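Local coordinates for embryonic developmental protein tofu-6 (Caenorhabditis elegans, PDB 7OCX), which pairs with PID-3 through its RNA recognition motif domain and probably works in piRNA (21U-RNA) biogenesis within the PETISCO complex, at residues H20-P25 / V57-V62. Residues are numbered along the deposited sequence; the frame is centred on the assembly and turned at random.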
# COMPACT_ATOMS: atom_id res chain seq x y z
N HIS C 20 7.82 -24.74 -7.59
CA HIS C 20 9.03 -25.34 -8.14
C HIS C 20 8.76 -25.60 -9.62
O HIS C 20 7.67 -26.05 -10.00
CB HIS C 20 9.37 -26.65 -7.43
CG HIS C 20 9.83 -26.46 -6.01
ND1 HIS C 20 11.01 -25.82 -5.69
CD2 HIS C 20 9.27 -26.83 -4.84
CE1 HIS C 20 11.15 -25.80 -4.37
NE2 HIS C 20 10.11 -26.41 -3.83
N ILE C 21 9.76 -25.31 -10.46
CA ILE C 21 9.65 -25.38 -11.91
C ILE C 21 10.69 -26.35 -12.44
O ILE C 21 11.88 -26.17 -12.17
CB ILE C 21 9.89 -24.01 -12.58
CG1 ILE C 21 9.13 -22.90 -11.88
CG2 ILE C 21 9.53 -24.13 -14.05
CD1 ILE C 21 7.68 -23.06 -11.91
N ARG C 22 10.25 -27.32 -13.24
CA ARG C 22 11.18 -28.23 -13.89
C ARG C 22 10.96 -28.18 -15.40
O ARG C 22 9.95 -27.67 -15.89
CB ARG C 22 10.98 -29.66 -13.37
CG ARG C 22 11.42 -29.83 -11.92
CD ARG C 22 12.66 -30.70 -11.79
NE ARG C 22 12.35 -32.12 -11.89
CZ ARG C 22 12.69 -32.91 -12.90
NH1 ARG C 22 13.35 -32.45 -13.95
NH2 ARG C 22 12.35 -34.19 -12.85
N ASN C 23 11.93 -28.73 -16.14
CA ASN C 23 11.85 -28.85 -17.60
C ASN C 23 11.94 -27.50 -18.30
O ASN C 23 11.34 -27.30 -19.36
CB ASN C 23 10.57 -29.58 -18.03
CG ASN C 23 10.77 -30.42 -19.28
OD1 ASN C 23 11.69 -31.23 -19.36
ND2 ASN C 23 9.88 -30.25 -20.25
N ILE C 24 12.68 -26.58 -17.71
CA ILE C 24 12.93 -25.29 -18.36
C ILE C 24 13.90 -25.50 -19.52
O ILE C 24 14.91 -26.21 -19.35
CB ILE C 24 13.51 -24.30 -17.35
CG1 ILE C 24 12.56 -24.12 -16.17
CG2 ILE C 24 13.81 -22.97 -18.01
CD1 ILE C 24 13.23 -23.42 -15.01
N PRO C 25 13.67 -24.92 -20.69
CA PRO C 25 14.63 -25.07 -21.80
C PRO C 25 16.02 -24.52 -21.49
O PRO C 25 16.18 -23.51 -20.81
CB PRO C 25 13.98 -24.30 -22.95
CG PRO C 25 12.50 -24.38 -22.66
CD PRO C 25 12.39 -24.35 -21.15
N VAL C 57 17.60 -29.42 -20.12
CA VAL C 57 16.63 -28.62 -19.37
C VAL C 57 17.21 -28.12 -18.04
O VAL C 57 18.21 -28.64 -17.54
CB VAL C 57 15.31 -29.39 -19.08
CG1 VAL C 57 14.60 -29.81 -20.37
CG2 VAL C 57 15.55 -30.57 -18.14
N GLN C 58 16.53 -27.12 -17.46
CA GLN C 58 16.97 -26.41 -16.26
C GLN C 58 15.90 -26.49 -15.17
O GLN C 58 14.75 -26.87 -15.44
CB GLN C 58 17.25 -24.93 -16.58
CG GLN C 58 18.44 -24.69 -17.51
CD GLN C 58 18.73 -23.22 -17.73
OE1 GLN C 58 19.68 -22.65 -17.19
NE2 GLN C 58 17.89 -22.58 -18.54
N LEU C 59 16.28 -26.10 -13.94
CA LEU C 59 15.39 -26.16 -12.78
C LEU C 59 15.24 -24.78 -12.16
O LEU C 59 16.21 -24.01 -12.09
CB LEU C 59 15.93 -27.10 -11.72
CG LEU C 59 15.78 -28.60 -11.95
CD1 LEU C 59 16.41 -29.05 -13.26
CD2 LEU C 59 16.40 -29.30 -10.74
N GLY C 60 14.04 -24.48 -11.65
CA GLY C 60 13.75 -23.14 -11.22
C GLY C 60 12.75 -23.05 -10.09
O GLY C 60 12.24 -24.04 -9.57
N PHE C 61 12.48 -21.80 -9.72
CA PHE C 61 11.63 -21.47 -8.60
C PHE C 61 11.02 -20.12 -8.94
O PHE C 61 11.71 -19.23 -9.44
CB PHE C 61 12.44 -21.38 -7.32
CG PHE C 61 11.68 -20.85 -6.19
CD1 PHE C 61 10.69 -21.64 -5.58
CD2 PHE C 61 11.94 -19.60 -5.69
CE1 PHE C 61 9.97 -21.17 -4.51
CE2 PHE C 61 11.26 -19.15 -4.62
CZ PHE C 61 10.26 -19.93 -4.02
N VAL C 62 9.72 -20.01 -8.72
CA VAL C 62 8.99 -18.77 -8.96
C VAL C 62 8.05 -18.55 -7.79
O VAL C 62 7.34 -19.48 -7.40
CB VAL C 62 8.18 -18.81 -10.27
CG1 VAL C 62 7.35 -17.56 -10.41
CG2 VAL C 62 9.10 -18.92 -11.43
O HOH W 1 13.37 -25.47 -7.10
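I24 and Q58 face each other as an antiparallel hydrogen-bonded pair: I24 N donates to Q58 O at 3.1 Å, and Q58 N returns a bond of 2.7 Å to I24 O. The amide of Q58 adds a third link, because its chain runs extended beyond CG (chi2 -176°) and brings NE2 within 3.0 Å of P25 O. That carbonyl belongs to the residue after I24; the same amide nitrogen also bonds W28 O, so a glutamine, with two N-H groups on one atom, serves two backbone acceptors. A leucine here would probably leave both carbonyls without this donor and the link from strand 18-25 to helix 30-38 less firmly tied to strand 57-64.

These strands are the central pair, beta1 and beta3, of the RRM sheet, the two that carry RNP2 and RNP1 in canonical members. Between I21 and I24 the register slips by one residue, a beta bulge accommodated by N23, whose backbone takes a positive phi of 69°. I24 CD1 reaches across to G60 N at 3.6 Å, over a residue whose lack of a side chain suits it: a beta carbon on G60 would collide with that methyl. Farther along, I21 CG1 packs on V62 CG2, and both side chains meet F37 of helix 30-38, so their branched apolar surfaces fill the space between sheet and helix. On the opposite face from I21, H20 and F61 set their rings obliquely, planes at 50°, in a cluster with Y13 and H94, while a water joins H20 ND1 to G60 O.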